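PDB 1SP3: cytochrome c, putative from Shewanella oneidensis, which carries eight c-type hemes and probably acts as a respiratory oxidoreductase that reduces tetrathionate. Local coordinates for residues I337-K349 and W362-M376. Residues are numbered along the deposited sequence; the frame is centred on the assembly and turned at random.
Sequences IYDKKLNIFITPK and WNLAAKLGMEANPTM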
loop_
_atom_site.group_PDB
_atom_site.type_symbol
_atom_site.label_atom_id
_atom_site.label_comp_id
_atom_site.label_asym_id
_atom_site.label_seq_id
_atom_site.Cartn_x
_atom_site.Cartn_y
_atom_site.Cartn_z
ATOM N N ILE A 337 -7.903 -11.006 -14.525
ATOM C CA ILE A 337 -8.677 -12.183 -14.870
ATOM C C ILE A 337 -9.948 -12.339 -14.038
ATOM O O ILE A 337 -9.959 -12.129 -12.840
ATOM C CB ILE A 337 -7.769 -13.448 -14.734
ATOM C CG1 ILE A 337 -8.523 -14.728 -15.234
ATOM C CG2 ILE A 337 -7.216 -13.614 -13.273
ATOM C CD1 ILE A 337 -7.638 -16.046 -15.289
ATOM N N TYR A 338 -11.043 -12.669 -14.734
ATOM C CA TYR A 338 -12.327 -12.853 -14.139
ATOM C C TYR A 338 -13.026 -14.132 -14.685
ATOM O O TYR A 338 -12.771 -14.592 -15.780
ATOM C CB TYR A 338 -13.220 -11.564 -14.251
ATOM C CG TYR A 338 -14.005 -11.407 -15.533
ATOM C CD1 TYR A 338 -15.333 -11.849 -15.643
ATOM C CD2 TYR A 338 -13.416 -10.796 -16.639
ATOM C CE1 TYR A 338 -16.067 -11.688 -16.886
ATOM C CE2 TYR A 338 -14.114 -10.632 -17.840
ATOM C CZ TYR A 338 -15.412 -11.081 -17.964
ATOM O OH TYR A 338 -16.040 -10.869 -19.191
ATOM N N ASP A 339 -13.877 -14.702 -13.869
ATOM C CA ASP A 339 -14.683 -15.874 -14.250
ATOM C C ASP A 339 -15.827 -15.447 -15.180
ATOM O O ASP A 339 -16.744 -14.728 -14.768
ATOM C CB ASP A 339 -15.261 -16.466 -12.985
ATOM C CG ASP A 339 -15.908 -17.809 -13.222
ATOM O OD1 ASP A 339 -16.934 -17.876 -13.993
ATOM O OD2 ASP A 339 -15.465 -18.811 -12.625
ATOM N N LYS A 340 -15.776 -15.914 -16.419
ATOM C CA LYS A 340 -16.658 -15.411 -17.495
ATOM C C LYS A 340 -18.095 -15.820 -17.255
ATOM O O LYS A 340 -19.009 -15.173 -17.759
ATOM C CB LYS A 340 -16.212 -15.949 -18.871
ATOM C CG LYS A 340 -17.095 -15.488 -19.986
ATOM C CD LYS A 340 -16.330 -14.632 -20.978
ATOM C CE LYS A 340 -16.851 -14.714 -22.452
ATOM N NZ LYS A 340 -17.451 -16.037 -22.905
ATOM N N LYS A 341 -18.280 -16.884 -16.476
ATOM C CA LYS A 341 -19.619 -17.315 -16.108
ATOM C C LYS A 341 -20.176 -16.750 -14.810
ATOM O O LYS A 341 -21.342 -16.387 -14.753
ATOM C CB LYS A 341 -19.729 -18.846 -16.097
ATOM C CG LYS A 341 -19.852 -19.449 -17.543
ATOM C CD LYS A 341 -21.146 -19.024 -18.279
ATOM C CE LYS A 341 -21.917 -20.252 -18.891
ATOM N NZ LYS A 341 -21.052 -21.478 -19.192
ATOM N N LEU A 342 -19.378 -16.711 -13.755
ATOM C CA LEU A 342 -19.890 -16.089 -12.558
ATOM C C LEU A 342 -19.544 -14.636 -12.848
ATOM O O LEU A 342 -18.659 -14.310 -13.674
ATOM C CB LEU A 342 -19.166 -16.667 -11.310
ATOM C CG LEU A 342 -19.091 -18.206 -11.269
ATOM C CD1 LEU A 342 -17.805 -18.628 -10.532
ATOM C CD2 LEU A 342 -20.386 -18.789 -10.580
ATOM N N ASN A 343 -20.152 -13.643 -12.332
ATOM C CA ASN A 343 -19.356 -12.481 -12.977
ATOM C C ASN A 343 -18.402 -11.874 -11.933
ATOM O O ASN A 343 -18.707 -10.856 -11.425
ATOM C CB ASN A 343 -20.262 -11.454 -13.720
ATOM C CG ASN A 343 -20.472 -11.800 -15.213
ATOM O OD1 ASN A 343 -19.564 -11.722 -16.041
ATOM N ND2 ASN A 343 -21.682 -12.172 -15.552
ATOM N N ILE A 344 -17.347 -12.597 -11.543
ATOM C CA ILE A 344 -16.453 -12.219 -10.434
ATOM C C ILE A 344 -14.987 -12.274 -10.783
ATOM O O ILE A 344 -14.547 -13.132 -11.598
ATOM C CB ILE A 344 -16.628 -13.125 -9.168
ATOM C CG1 ILE A 344 -16.058 -14.540 -9.424
ATOM C CG2 ILE A 344 -18.077 -13.190 -8.756
ATOM C CD1 ILE A 344 -16.149 -15.434 -8.217
ATOM N N PHE A 345 -14.192 -11.410 -10.119
ATOM C CA PHE A 345 -12.734 -11.516 -10.310
ATOM C C PHE A 345 -12.183 -12.754 -9.644
ATOM O O PHE A 345 -12.643 -13.134 -8.540
ATOM C CB PHE A 345 -12.038 -10.228 -9.773
ATOM C CG PHE A 345 -12.183 -9.061 -10.719
ATOM C CD1 PHE A 345 -12.856 -7.899 -10.317
ATOM C CD2 PHE A 345 -11.639 -9.122 -11.996
ATOM C CE1 PHE A 345 -12.991 -6.851 -11.175
ATOM C CE2 PHE A 345 -11.746 -8.031 -12.879
ATOM C CZ PHE A 345 -12.442 -6.917 -12.451
ATOM N N ILE A 346 -11.216 -13.365 -10.293
ATOM C CA ILE A 346 -10.565 -14.565 -9.847
ATOM C C ILE A 346 -9.283 -14.239 -9.161
ATOM O O ILE A 346 -8.646 -13.289 -9.569
ATOM C CB ILE A 346 -10.214 -15.391 -11.059
ATOM C CG1 ILE A 346 -11.526 -15.892 -11.681
ATOM C CG2 ILE A 346 -9.117 -16.495 -10.714
ATOM C CD1 ILE A 346 -11.293 -16.630 -13.048
ATOM N N THR A 347 -8.915 -15.044 -8.155
ATOM C CA THR A 347 -7.696 -14.887 -7.430
ATOM C C THR A 347 -6.851 -16.033 -7.891
ATOM O O THR A 347 -7.044 -17.137 -7.406
ATOM C CB THR A 347 -7.945 -15.026 -5.901
ATOM O OG1 THR A 347 -8.674 -16.238 -5.667
ATOM C CG2 THR A 347 -8.889 -13.924 -5.370
ATOM N N PRO A 348 -5.960 -15.829 -8.843
ATOM C CA PRO A 348 -5.263 -16.963 -9.465
ATOM C C PRO A 348 -3.955 -17.292 -8.760
ATOM O O PRO A 348 -3.424 -16.460 -8.077
ATOM C CB PRO A 348 -4.987 -16.468 -10.877
ATOM C CG PRO A 348 -4.693 -15.062 -10.644
ATOM C CD PRO A 348 -5.605 -14.574 -9.508
ATOM N N LYS A 349 -3.483 -18.510 -8.952
ATOM C CA LYS A 349 -2.182 -18.873 -8.499
ATOM C C LYS A 349 -1.135 -18.411 -9.535
ATOM O O LYS A 349 -1.157 -18.849 -10.681
ATOM C CB LYS A 349 -2.132 -20.421 -8.240
ATOM C CG LYS A 349 -0.703 -20.945 -7.798
ATOM C CD LYS A 349 -0.855 -22.435 -7.414
ATOM C CE LYS A 349 0.295 -22.971 -6.605
ATOM N NZ LYS A 349 0.227 -22.598 -5.194
ATOM N N TRP A 362 -3.795 -20.059 -17.740
ATOM C CA TRP A 362 -4.721 -19.347 -16.898
ATOM C C TRP A 362 -5.823 -20.200 -16.290
ATOM O O TRP A 362 -6.303 -19.870 -15.193
ATOM C CB TRP A 362 -5.351 -18.167 -17.660
ATOM C CG TRP A 362 -4.500 -16.950 -17.727
ATOM C CD1 TRP A 362 -4.010 -16.355 -18.844
ATOM C CD2 TRP A 362 -4.022 -16.178 -16.629
ATOM N NE1 TRP A 362 -3.240 -15.263 -18.522
ATOM C CE2 TRP A 362 -3.248 -15.110 -17.168
ATOM C CE3 TRP A 362 -4.171 -16.262 -15.235
ATOM C CZ2 TRP A 362 -2.668 -14.118 -16.371
ATOM C CZ3 TRP A 362 -3.547 -15.278 -14.429
ATOM C CH2 TRP A 362 -2.817 -14.229 -15.009
ATOM N N ASN A 363 -6.270 -21.257 -16.985
ATOM C CA ASN A 363 -7.368 -22.082 -16.436
ATOM C C ASN A 363 -6.882 -22.796 -15.197
ATOM O O ASN A 363 -7.557 -22.856 -14.246
ATOM C CB ASN A 363 -7.974 -23.173 -17.419
ATOM C CG ASN A 363 -8.788 -22.581 -18.587
ATOM O OD1 ASN A 363 -8.344 -22.612 -19.769
ATOM N ND2 ASN A 363 -10.006 -22.111 -18.297
ATOM N N LEU A 364 -5.723 -23.420 -15.295
ATOM C CA LEU A 364 -5.049 -24.075 -14.179
ATOM C C LEU A 364 -4.758 -23.057 -13.048
ATOM O O LEU A 364 -5.028 -23.336 -11.880
ATOM C CB LEU A 364 -3.706 -24.598 -14.686
ATOM C CG LEU A 364 -2.960 -25.830 -14.104
ATOM C CD1 LEU A 364 -1.432 -25.657 -13.982
ATOM C CD2 LEU A 364 -3.602 -26.545 -12.868
ATOM N N ALA A 365 -4.178 -21.897 -13.383
ATOM C CA ALA A 365 -3.941 -20.862 -12.353
ATOM C C ALA A 365 -5.254 -20.437 -11.667
ATOM O O ALA A 365 -5.340 -20.387 -10.441
ATOM C CB ALA A 365 -3.131 -19.686 -12.907
ATOM N N ALA A 366 -6.306 -20.234 -12.443
ATOM C CA ALA A 366 -7.634 -19.939 -11.880
ATOM C C ALA A 366 -8.177 -21.013 -10.971
ATOM O O ALA A 366 -8.712 -20.712 -9.874
ATOM C CB ALA A 366 -8.666 -19.689 -13.013
ATOM N N LYS A 367 -8.075 -22.272 -11.432
ATOM C CA LYS A 367 -8.634 -23.412 -10.692
ATOM C C LYS A 367 -7.883 -23.539 -9.361
ATOM O O LYS A 367 -8.476 -23.627 -8.258
ATOM C CB LYS A 367 -8.479 -24.715 -11.521
ATOM C CG LYS A 367 -8.615 -26.067 -10.688
ATOM C CD LYS A 367 -7.943 -27.352 -11.447
ATOM C CE LYS A 367 -8.120 -28.754 -10.742
ATOM N NZ LYS A 367 -6.966 -29.103 -9.866
ATOM N N LEU A 368 -6.573 -23.537 -9.459
ATOM C CA LEU A 368 -5.744 -23.688 -8.247
ATOM C C LEU A 368 -5.842 -22.491 -7.273
ATOM O O LEU A 368 -5.823 -22.709 -6.076
ATOM C CB LEU A 368 -4.283 -23.995 -8.603
ATOM C CG LEU A 368 -3.963 -25.333 -9.301
ATOM C CD1 LEU A 368 -2.441 -25.318 -9.716
ATOM C CD2 LEU A 368 -4.352 -26.618 -8.377
ATOM N N GLY A 369 -5.994 -21.262 -7.790
ATOM C CA GLY A 369 -6.138 -20.064 -6.968
ATOM C C GLY A 369 -7.534 -20.016 -6.324
ATOM O O GLY A 369 -7.712 -19.609 -5.177
ATOM N N MET A 370 -8.554 -20.426 -7.052
ATOM C CA MET A 370 -9.897 -20.477 -6.456
ATOM C C MET A 370 -10.110 -21.589 -5.423
ATOM O O MET A 370 -10.844 -21.395 -4.439
ATOM C CB MET A 370 -10.968 -20.548 -7.530
ATOM C CG MET A 370 -10.946 -19.290 -8.461
ATOM S SD MET A 370 -11.487 -17.778 -7.602
ATOM C CE MET A 370 -13.193 -17.901 -8.214
ATOM N N GLU A 371 -9.496 -22.751 -5.655
ATOM C CA GLU A 371 -9.569 -23.826 -4.654
ATOM C C GLU A 371 -8.731 -23.514 -3.446
ATOM O O GLU A 371 -8.872 -24.157 -2.449
ATOM C CB GLU A 371 -9.107 -25.178 -5.185
ATOM C CG GLU A 371 -9.873 -25.700 -6.368
ATOM C CD GLU A 371 -9.127 -26.878 -6.987
ATOM O OE1 GLU A 371 -7.957 -27.150 -6.545
ATOM O OE2 GLU A 371 -9.719 -27.537 -7.887
ATOM N N ALA A 372 -7.857 -22.527 -3.511
ATOM C CA ALA A 372 -7.081 -22.205 -2.317
ATOM C C ALA A 372 -7.625 -21.002 -1.518
ATOM O O ALA A 372 -7.237 -20.793 -0.348
ATOM C CB ALA A 372 -5.583 -22.023 -2.675
ATOM N N ASN A 373 -8.485 -20.204 -2.148
ATOM C CA ASN A 373 -9.029 -18.999 -1.501
ATOM C C ASN A 373 -10.041 -19.340 -0.364
ATOM O O ASN A 373 -11.083 -19.967 -0.626
ATOM C CB ASN A 373 -9.656 -18.068 -2.554
ATOM C CG ASN A 373 -9.911 -16.640 -2.029
ATOM O OD1 ASN A 373 -10.999 -16.313 -1.535
ATOM N ND2 ASN A 373 -8.942 -15.768 -2.221
ATOM N N PRO A 374 -9.743 -18.968 0.886
ATOM C CA PRO A 374 -10.689 -19.233 1.983
ATOM C C PRO A 374 -12.065 -18.618 1.754
ATOM O O PRO A 374 -13.051 -19.306 2.000
ATOM C CB PRO A 374 -10.003 -18.620 3.225
ATOM C CG PRO A 374 -8.942 -17.668 2.666
ATOM C CD PRO A 374 -8.501 -18.317 1.375
ATOM N N THR A 375 -12.153 -17.376 1.301
ATOM C CA THR A 375 -13.467 -16.807 1.067
ATOM C C THR A 375 -14.256 -17.514 -0.061
ATOM O O THR A 375 -15.461 -17.720 0.104
ATOM C CB THR A 375 -13.415 -15.300 0.831
ATOM O OG1 THR A 375 -12.065 -14.870 0.973
ATOM C CG2 THR A 375 -14.085 -14.541 1.963
ATOM N N MET A 376 -13.608 -17.905 -1.172
ATOM C CA MET A 376 -14.320 -18.578 -2.250
ATOM C C MET A 376 -14.960 -19.875 -1.679
ATOM O O MET A 376 -16.133 -20.162 -1.929
ATOM C CB MET A 376 -13.419 -18.899 -3.411
ATOM C CG MET A 376 -12.787 -17.704 -4.088
ATOM S SD MET A 376 -13.961 -16.408 -4.566
ATOM C CE MET A 376 -12.744 -15.169 -5.560
#
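Lys349 N donates to Ala365 O (3.0 Å), the one hydrogen bond between the segments, nearly straight (173°). The donor sits on the carbonyl face opposite Gly369 N, the helical donor. One turn on, Gly369 CA makes a CA-H...O contact with Thr347 O (3.1 Å); lacking a side chain, the glycine lets Pro348 come within 4.1 Å, CA to CA.

Apolar contacts flank this approach. Ile337, its CG1 anti to the backbone N, extends CD1 to 3.5 Å from Trp362 CE3, while Pro348 CG meets the edge of the same indole. Ile346 CG2 lies against Ala366 and the CG of Met370, whose bent chain carries CE to Ile344 CD1 (3.9 Å). The aliphatic part of Lys349 runs obliquely over Leu368, its amine continuing to Ser69 O.

Asn373 packs against Thr347; its OD1 caps Met376 N through an in-plane lone pair, and its ND2 is hydrogen-bonded to Ser68 OG. Within the bacterial cytochrome c family region, the Pro348 side chain lies about 8 Å from a bound heme c. Helices 362-372 and 374-378 thus pack on the end of strand 325-339, strand 344-345 and the following loop chiefly through buried apolar surface, Ala365 O adding one directional bond.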